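Local coordinates for pectate lyase/Amb allergen (Acidovorax citrulli, PDB 4HWV), which probably cleaves pectate, a plant cell-wall polysaccharide, by calcium-dependent elimination, as a secreted lyase of polysaccharide lyase family 1, at residues F202-D207 against S224-I229; D88-D92 against Q155-I161. All blocks are in the same frame, centred on the assembly; numbering follows the deposited sequence. Where two conformers were deposited one is given.

Contact 1: residues F202-D207 against S224-I229; sequences FEDAFD and SEYDLI. With CA (calcium ion), chain C.
Asp207 reaches across to Ser224, Glu225 and Tyr226. CB of Asp207 lies 3.2 Å from Ser224 OG, an atom that is itself hydrogen-bonded to the backbone of Gln275. One bond further out, CG of Asp207 comes to 3.5 Å from CE2 of Tyr226; the two side chains cross at about a right angle, with the carboxylate and ring planes turned 33° apart. With CG anti to the backbone N (chi1 -173°), the carboxylate extends to the other segment, where OD2 of Asp207 takes the backbone N-H of Glu225 at 2.9 Å on its anti lone pair, a noticeably bent bond (139°). OD1 turns to the N-H of Phe209 and to a water that donates to it and accepts from Tyr226 OH. Two backbone N-H groups and this water fix the rotation of the buried carboxylate and would probably favour its ionised form, although Glu225 brings a second negative charge nearby.

Farther along, methyl groups take over. CB of Ala205 sits over the backbone of Asp227, 3.5 Å from its O, and touches CD2 of Leu228 at 3.7 Å. The other branch of that leucine, CD1, approaches CB of Phe202 at 4.0 Å, so the fork of Leu228 bridges the strand end and the loop residues that follow it. Asp227 takes little part in this packing; its CB is directed away from 202-207. Both its oxygens grip the calcium ion, OD1 at 2.2 Å, while Ser230 OG hydrogen-bonds to OD2 and the N-H of Gly279 to OD1. A water links the ion to Glu225 O. Asp278 and Asp282 complete the protein ligands of this calcium site, set on the flank of the right-handed parallel beta-helix of a family 1 pectate lyase.

Contact 2: residues D88-D92 against Q155-I161; sequences DLNVD and QRRVVTI
Near the end of helix 143-159, Gln155 reaches out to Asn90. Its chain leaves with CG anti to the backbone N (chi1 -178°) and runs on extended, bringing NE2 of Gln155 to 3.3 Å from Asn90 OD1. The bond is fairly straight at hydrogen (161°) and lies close to the glutamine's amide plane, yet it arrives from above the asparagine's carbonyl plane; the two amides are turned 45° against each other. Tyr103 OH also bonds to that OD1, and Asp208 N holds the other end of the glutamine amide. Val158 then turns CG1 toward two backbone carbonyls, 3.3 Å from Val91 O and 3.6 Å from Leu89 O; Val91 O is buried here without a polar partner. The loop presenting these carbonyls is tightly folded, an Asx turn from Asp88 OD1 to Asn90 N leading into an inverse gamma turn centred on Asn90. Val159 lies alongside Asn90, its CG1 3.5 Å from Asn90 OD1. At Thr160, whose backbone N still bonds to Arg156 O, the helix gives way to strand 160-163 of the parallel beta-helix. Ile161, already in the strand, places CG1 3.9 Å from CD2 of Leu89.

In the fold
Both contacts are buried, but the centre of contact 1 lies about 8 Å from the centre of the chain, that of contact 2 about 17 Å. Contact 1 joins the end of strand 201-203 to the loop before strand 229-234; contact 2 sets the loop after strand 86-88 against the point where helix 143-159 passes into strand 160-163. Strands 160-163 and 229-234 belong to the same parallel sheet, each paired with 182-185. In contact 1 an apolar side of leucine, alanine and phenylalanine adjoins a hydrated calcium site; contact 2 joins its segments through one amide–amide hydrogen bond and aliphatic packing. The two regions meet directly: Arg156 forms a salt bridge with Glu225 and packs on Tyr226.

Contact 1: residues F202-D207 against S224-I229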
ATOM      1  N   PHE A 202       3.470   3.319  12.650  1.00  3.70           N
ATOM      2  CA  PHE A 202       2.851   4.546  12.181  1.00  3.68           C
ATOM      3  C   PHE A 202       2.791   4.475  10.657  1.00  3.62           C
ATOM      4  O   PHE A 202       3.808   4.188  10.023  1.00  4.74           O
ATOM      5  CB  PHE A 202       3.720   5.743  12.574  1.00  3.75           C
ATOM      6  CG  PHE A 202       3.713   6.075  14.036  1.00  3.40           C
ATOM      7  CD1 PHE A 202       2.759   6.964  14.529  1.00  3.75           C
ATOM      8  CD2 PHE A 202       4.649   5.529  14.913  1.00  3.87           C
ATOM      9  CE1 PHE A 202       2.734   7.301  15.864  1.00  4.37           C
ATOM     10  CE2 PHE A 202       4.628   5.878  16.269  1.00  3.63           C
ATOM     11  CZ  PHE A 202       3.682   6.760  16.740  1.00  4.16           C
ATOM     12  N   GLU A 203       1.629   4.747  10.063  1.00  3.46           N
ATOM     13  CA  GLU A 203       1.525   4.719   8.595  1.00  3.80           C
ATOM     14  C   GLU A 203       0.782   5.906   8.029  1.00  3.63           C
ATOM     15  O   GLU A 203      -0.303   6.253   8.505  1.00  4.14           O
ATOM     16  CB  GLU A 203       0.747   3.489   8.100  1.00  4.62           C
ATOM     17  CG  GLU A 203       1.401   2.149   8.456  1.00  5.82           C
ATOM     18  CD  GLU A 203       0.601   0.942   8.028  1.00  7.21           C
ATOM     19  OE1 GLU A 203      -0.320   1.073   7.200  1.00  7.66           O
ATOM     20  OE2 GLU A 203       0.922  -0.160   8.524  1.00 10.30           O
ATOM     21  N   ASP A 204       1.369   6.501   6.990  1.00  3.68           N
ATOM     22  CA  ASP A 204       0.622   7.218   5.954  1.00  3.26           C
ATOM     23  C   ASP A 204      -0.110   8.448   6.480  1.00  2.26           C
ATOM     24  O   ASP A 204      -1.349   8.490   6.518  1.00  3.31           O
ATOM     25  CB  ASP A 204      -0.340   6.244   5.254  1.00  3.87           C
ATOM     26  CG  ASP A 204      -0.979   6.829   4.008  1.00  4.35           C
ATOM     27  OD1 ASP A 204      -0.474   7.829   3.462  1.00  4.64           O
ATOM     28  OD2 ASP A 204      -2.002   6.278   3.581  1.00  4.54           O
ATOM     29  N   ALA A 205       0.667   9.452   6.890  1.00  2.50           N
ATOM     30  CA  ALA A 205       0.103  10.750   7.256  1.00  3.31           C
ATOM     31  C   ALA A 205      -0.216  11.478   5.956  1.00  4.00           C
ATOM     32  O   ALA A 205       0.638  12.147   5.379  1.00  5.32           O
ATOM     33  CB  ALA A 205       1.089  11.538   8.112  1.00  4.38           C
ATOM     34  N   PHE A 206      -1.444  11.297   5.491  1.00  3.53           N
ATOM     35  CA  PHE A 206      -1.846  11.645   4.124  1.00  3.14           C
ATOM     36  C   PHE A 206      -2.668  12.927   4.132  1.00  3.13           C
ATOM     37  O   PHE A 206      -3.644  13.069   4.880  1.00  4.80           O
ATOM     38  CB  PHE A 206      -2.696  10.493   3.582  1.00  3.31           C
ATOM     39  CG  PHE A 206      -2.967  10.550   2.099  1.00  3.15           C
ATOM     40  CD1 PHE A 206      -2.166   9.838   1.206  1.00  3.99           C
ATOM     41  CD2 PHE A 206      -4.046  11.292   1.602  1.00  3.61           C
ATOM     42  CE1 PHE A 206      -2.428   9.855  -0.162  1.00  3.89           C
ATOM     43  CE2 PHE A 206      -4.324  11.317   0.229  1.00  3.90           C
ATOM     44  CZ  PHE A 206      -3.509  10.598  -0.658  1.00  4.10           C
ATOM     45  N   ASP A 207      -2.267  13.869   3.293  1.00  3.11           N
ATOM     46  CA  ASP A 207      -2.955  15.151   3.162  1.00  3.01           C
ATOM     47  C   ASP A 207      -3.821  15.068   1.917  1.00  3.18           C
ATOM     48  O   ASP A 207      -3.314  14.942   0.799  1.00  3.73           O
ATOM     49  CB  ASP A 207      -1.884  16.243   3.023  1.00  3.95           C
ATOM     50  CG  ASP A 207      -2.435  17.645   3.041  1.00  3.86           C
ATOM     51  OD1 ASP A 207      -3.624  17.862   2.710  1.00  4.13           O
ATOM     52  OD2 ASP A 207      -1.648  18.559   3.391  1.00  4.28           O
ATOM     53  N   SER A 224       2.392  19.134   1.034  1.00  4.81           N
ATOM     54  CA  SER A 224       1.444  18.667   2.036  1.00  4.81           C
ATOM     55  C   SER A 224       1.944  18.987   3.434  1.00  5.05           C
ATOM     56  O   SER A 224       3.104  19.368   3.632  1.00  6.29           O
ATOM     57  CB  SER A 224       1.198  17.172   1.862  1.00  4.76           C
ATOM     58  OG  SER A 224       0.322  16.936   0.771  1.00  5.27           O
ATOM     59  N   GLU A 225       1.058  18.837   4.407  1.00  4.07           N
ATOM     60  CA  GLU A 225       1.268  19.426   5.721  1.00  5.07           C
ATOM     61  C   GLU A 225       1.488  18.456   6.879  1.00  5.20           C
ATOM     62  O   GLU A 225       1.849  18.903   7.973  1.00  5.62           O
ATOM     63  CB  GLU A 225       0.066  20.318   6.054  1.00  7.08           C
ATOM     64  CG  GLU A 225      -0.065  21.522   5.133  1.00 10.44           C
ATOM     65  CD  GLU A 225       1.078  22.489   5.302  1.00 14.29           C
ATOM     66  OE1 GLU A 225       1.373  22.803   6.470  1.00 15.57           O
ATOM     67  OE2 GLU A 225       1.673  22.934   4.276  1.00 16.68           O
ATOM     68  N   TYR A 226       1.262  17.159   6.682  1.00  3.97           N
ATOM     69  CA  TYR A 226       1.228  16.250   7.841  1.00  3.84           C
ATOM     70  C   TYR A 226       2.411  15.314   7.915  1.00  4.09           C
ATOM     71  O   TYR A 226       2.733  14.612   6.941  1.00  5.35           O
ATOM     72  CB  TYR A 226      -0.099  15.461   7.901  1.00  4.08           C
ATOM     73  CG  TYR A 226      -1.278  16.361   7.686  1.00  3.68           C
ATOM     74  CD1 TYR A 226      -1.442  17.507   8.443  1.00  4.15           C
ATOM     75  CD2 TYR A 226      -2.192  16.111   6.680  1.00  4.11           C
ATOM     76  CE1 TYR A 226      -2.484  18.381   8.220  1.00  4.46           C
ATOM     77  CE2 TYR A 226      -3.234  16.972   6.427  1.00  4.50           C
ATOM     78  CZ  TYR A 226      -3.391  18.108   7.203  1.00  4.68           C
ATOM     79  OH  TYR A 226      -4.405  18.998   6.948  1.00  6.01           O
ATOM     80  N   ASP A 227       3.075  15.336   9.068  1.00  3.81           N
ATOM     81  CA  ASP A 227       4.117  14.366   9.404  1.00  3.73           C
ATOM     82  C   ASP A 227       3.487  13.261  10.228  1.00  3.62           C
ATOM     83  O   ASP A 227       2.387  13.419  10.730  1.00  4.81           O
ATOM     84  CB  ASP A 227       5.157  15.023  10.316  1.00  4.56           C
ATOM     85  CG  ASP A 227       5.760  16.278   9.722  1.00  6.12           C
ATOM     86  OD1 ASP A 227       5.900  16.358   8.484  1.00  6.47           O
ATOM     87  OD2 ASP A 227       6.115  17.189  10.506  1.00  7.36           O
ATOM     88  N   LEU A 228       4.174  12.139  10.414  1.00  3.20           N
ATOM     89  CA  LEU A 228       3.687  11.183  11.402  1.00  3.32           C
ATOM     90  C   LEU A 228       3.927  11.716  12.823  1.00  3.02           C
ATOM     91  O   LEU A 228       3.071  11.553  13.697  1.00  3.88           O
ATOM     92  CB  LEU A 228       4.287   9.790  11.180  1.00  3.60           C
ATOM     93  CG  LEU A 228       3.707   9.144   9.901  1.00  3.85           C
ATOM     94  CD1 LEU A 228       4.583   7.993   9.422  1.00  4.38           C
ATOM     95  CD2 LEU A 228       2.272   8.665  10.133  1.00  5.10           C
ATOM     96  N   ILE A 229       5.085  12.346  13.049  1.00  3.20           N
ATOM     97  CA  ILE A 229       5.366  13.026  14.315  1.00  3.59           C
ATOM     98  C   ILE A 229       6.058  14.350  13.993  1.00  3.05           C
ATOM     99  O   ILE A 229       7.026  14.381  13.207  1.00  3.49           O
ATOM    100  CB  ILE A 229       6.289  12.192  15.244  1.00  3.68           C
ATOM    101  CG1 ILE A 229       5.695  10.798  15.531  1.00  4.78           C
ATOM    102  CG2 ILE A 229       6.534  12.947  16.554  1.00  4.50           C
ATOM    103  CD1 ILE A 229       6.640   9.896  16.321  1.00  5.40           C
TER
HETATM  104 CA    CA C 601       6.707  18.411   8.571  0.80 11.70          CA
HETATM  105  O   HOH W   1      -5.488  18.604   4.515  1.00  4.91           O
HETATM  106  O   HOH W   2       4.362  19.611   8.835  1.00 17.81           O
HETATM  107  O   HOH W   3       7.390  20.827   7.705  1.00 42.90           O
HETATM  108  O   HOH W   4       7.397  20.245  10.398  1.00 24.34           O

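Contact 2: residues D88-D92 against Q155-I161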
ATOM      1  N   ASP A  88      -7.140   4.703  13.679  1.00  3.69           N
ATOM      2  CA  ASP A  88      -7.219   5.531  12.487  1.00  3.90           C
ATOM      3  C   ASP A  88      -7.505   6.952  12.947  1.00  4.13           C
ATOM      4  O   ASP A  88      -8.539   7.231  13.562  1.00  4.21           O
ATOM      5  CB  ASP A  88      -8.376   5.025  11.618  1.00  3.78           C
ATOM      6  CG  ASP A  88      -8.454   5.709  10.255  1.00  5.04           C
ATOM      7  OD1 ASP A  88      -7.641   6.614   9.971  1.00  4.94           O
ATOM      8  OD2 ASP A  88      -9.362   5.345   9.482  1.00  7.10           O
ATOM      9  N   LEU A  89      -6.593   7.869  12.626  1.00  3.43           N
ATOM     10  CA  LEU A  89      -6.765   9.262  13.029  1.00  3.79           C
ATOM     11  C   LEU A  89      -7.623  10.085  12.077  1.00  3.89           C
ATOM     12  O   LEU A  89      -8.044  11.177  12.444  1.00  4.36           O
ATOM     13  CB  LEU A  89      -5.407   9.953  13.224  1.00  4.26           C
ATOM     14  CG  LEU A  89      -4.534   9.362  14.341  1.00  4.46           C
ATOM     15  CD1 LEU A  89      -3.200  10.090  14.381  1.00  4.51           C
ATOM     16  CD2 LEU A  89      -5.258   9.412  15.705  1.00  5.34           C
ATOM     17  N   ASN A  90      -7.870   9.586  10.858  1.00  3.53           N
ATOM     18  CA  ASN A  90      -8.642  10.345   9.863  1.00  4.01           C
ATOM     19  C   ASN A  90     -10.113   9.969   9.973  1.00  4.15           C
ATOM     20  O   ASN A  90     -10.722   9.461   9.021  1.00  5.07           O
ATOM     21  CB  ASN A  90      -8.081  10.112   8.455  1.00  4.42           C
ATOM     22  CG  ASN A  90      -8.676  11.054   7.423  1.00  4.73           C
ATOM     23  OD1 ASN A  90      -8.764  12.256   7.643  1.00  5.57           O
ATOM     24  ND2 ASN A  90      -9.088  10.503   6.299  1.00  5.24           N
ATOM     25  N   VAL A  91     -10.680  10.216  11.156  1.00  3.51           N
ATOM     26  CA  VAL A  91     -12.075   9.865  11.454  1.00  4.10           C
ATOM     27  C   VAL A  91     -12.751  10.991  12.223  1.00  4.03           C
ATOM     28  O   VAL A  91     -12.074  11.789  12.885  1.00  4.78           O
ATOM     29  CB  VAL A  91     -12.199   8.553  12.246  1.00  4.20           C
ATOM     30  CG1 VAL A  91     -11.471   7.413  11.517  1.00  5.38           C
ATOM     31  CG2 VAL A  91     -11.658   8.712  13.671  1.00  5.00           C
ATOM     32  N   ASP A  92     -14.075  11.040  12.155  1.00  4.21           N
ATOM     33  CA  ASP A  92     -14.812  12.082  12.856  1.00  4.59           C
ATOM     34  C   ASP A  92     -15.118  11.681  14.306  1.00  4.32           C
ATOM     35  O   ASP A  92     -14.581  10.682  14.808  1.00  4.64           O
ATOM     36  CB  ASP A  92     -16.082  12.511  12.083  1.00  4.96           C
ATOM     37  CG  ASP A  92     -17.136  11.422  12.024  1.00  5.50           C
ATOM     38  OD1 ASP A  92     -17.060  10.441  12.803  1.00  5.21           O
ATOM     39  OD2 ASP A  92     -18.086  11.546  11.216  1.00  6.65           O
ATOM     40  N   GLN A 155      -9.311  19.124   7.927  1.00  4.38           N
ATOM     41  CA  GLN A 155      -8.501  17.915   8.057  1.00  3.61           C
ATOM     42  C   GLN A 155      -7.376  18.088   9.079  1.00  4.03           C
ATOM     43  O   GLN A 155      -7.128  17.187   9.876  1.00  4.40           O
ATOM     44  CB  GLN A 155      -7.960  17.427   6.688  1.00  4.07           C
ATOM     45  CG  GLN A 155      -7.158  16.134   6.830  1.00  3.84           C
ATOM     46  CD  GLN A 155      -6.905  15.421   5.521  1.00  3.81           C
ATOM     47  OE1 GLN A 155      -6.482  16.043   4.548  1.00  4.09           O
ATOM     48  NE2 GLN A 155      -7.198  14.124   5.477  1.00  4.60           N
ATOM     49  N   ARG A 156      -6.715  19.244   9.058  1.00  4.49           N
ATOM     50  CA  ARG A 156      -5.663  19.522  10.033  1.00  5.40           C
ATOM     51  C   ARG A 156      -6.165  19.348  11.464  1.00  5.80           C
ATOM     52  O   ARG A 156      -5.509  18.717  12.299  1.00  6.55           O
ATOM     53  CB  ARG A 156      -5.129  20.935   9.833  1.00  6.33           C
ATOM     54  CG  ARG A 156      -3.972  21.250  10.753  1.00  7.59           C
ATOM     55  CD  ARG A 156      -3.528  22.700  10.615  1.00  9.89           C
ATOM     56  NE  ARG A 156      -2.920  23.039   9.319  1.00 11.93           N
ATOM     57  CZ  ARG A 156      -1.637  22.854   9.005  1.00 13.87           C
ATOM     58  NH1 ARG A 156      -0.804  22.282   9.861  1.00 14.25           N
ATOM     59  NH2 ARG A 156      -1.179  23.250   7.822  1.00 15.14           N
ATOM     60  N   ARG A 157      -7.356  19.879  11.736  1.00  5.91           N
ATOM     61  CA  ARG A 157      -7.923  19.828  13.076  1.00  7.27           C
ATOM     62  C   ARG A 157      -8.399  18.424  13.476  1.00  6.31           C
ATOM     63  O   ARG A 157      -8.581  18.140  14.668  1.00  9.01           O
ATOM     64  CB  ARG A 157      -9.037  20.857  13.183  1.00 11.25           C
ATOM     65  CG  ARG A 157      -8.472  22.297  13.069  1.00 14.19           C
ATOM     66  CD  ARG A 157      -9.520  23.394  12.923  1.00 16.72           C
ATOM     67  NE  ARG A 157     -10.293  23.517  14.146  1.00 19.19           N
ATOM     68  CZ  ARG A 157     -11.581  23.217  14.228  1.00 20.22           C
ATOM     69  NH1 ARG A 157     -12.217  22.812  13.143  1.00 21.10           N
ATOM     70  NH2 ARG A 157     -12.231  23.335  15.386  1.00 20.52           N
ATOM     71  N   VAL A 158      -8.546  17.532  12.501  1.00  4.43           N
ATOM     72  CA  VAL A 158      -8.905  16.154  12.777  1.00  4.59           C
ATOM     73  C   VAL A 158      -7.653  15.287  12.957  1.00  3.70           C
ATOM     74  O   VAL A 158      -7.540  14.536  13.920  1.00  4.97           O
ATOM     75  CB  VAL A 158      -9.782  15.604  11.633  1.00  4.84           C
ATOM     76  CG1 VAL A 158     -10.011  14.108  11.775  1.00  5.24           C
ATOM     77  CG2 VAL A 158     -11.115  16.326  11.618  1.00  5.36           C
ATOM     78  N   VAL A 159      -6.720  15.363  12.008  1.00  3.45           N
ATOM     79  CA  VAL A 159      -5.642  14.385  11.977  1.00  3.42           C
ATOM     80  C   VAL A 159      -4.465  14.752  12.882  1.00  3.85           C
ATOM     81  O   VAL A 159      -3.615  13.902  13.150  1.00  4.14           O
ATOM     82  CB  VAL A 159      -5.111  14.103  10.538  1.00  3.73           C
ATOM     83  CG1 VAL A 159      -6.256  13.660   9.622  1.00  4.15           C
ATOM     84  CG2 VAL A 159      -4.361  15.315   9.967  1.00  4.67           C
ATOM     85  N   THR A 160      -4.405  16.012  13.330  1.00  4.04           N
ATOM     86  CA  THR A 160      -3.329  16.452  14.224  0.50  3.96           C
ATOM     87  C   THR A 160      -3.736  16.249  15.678  1.00  4.68           C
ATOM     88  O   THR A 160      -4.805  16.719  16.084  1.00  6.30           O
ATOM     89  CB  THR A 160      -2.996  17.934  14.016  0.50  3.12           C
ATOM     90  OG1 THR A 160      -2.746  18.171  12.630  0.50  3.59           O
ATOM     91  CG2 THR A 160      -1.760  18.304  14.779  0.50  2.98           C
ATOM     92  N   ILE A 161      -2.887  15.564  16.447  1.00  4.65           N
ATOM     93  CA  ILE A 161      -3.204  15.174  17.810  1.00  4.65           C
ATOM     94  C   ILE A 161      -2.153  15.753  18.754  1.00  4.22           C
ATOM     95  O   ILE A 161      -0.957  15.452  18.622  1.00  4.95           O
ATOM     96  CB  ILE A 161      -3.214  13.631  17.959  1.00  5.52           C
ATOM     97  CG1 ILE A 161      -4.165  12.970  16.951  1.00  6.65           C
ATOM     98  CG2 ILE A 161      -3.548  13.242  19.396  1.00  7.25           C
ATOM     99  CD1 ILE A 161      -5.642  13.297  17.153  1.00  7.31           C
TER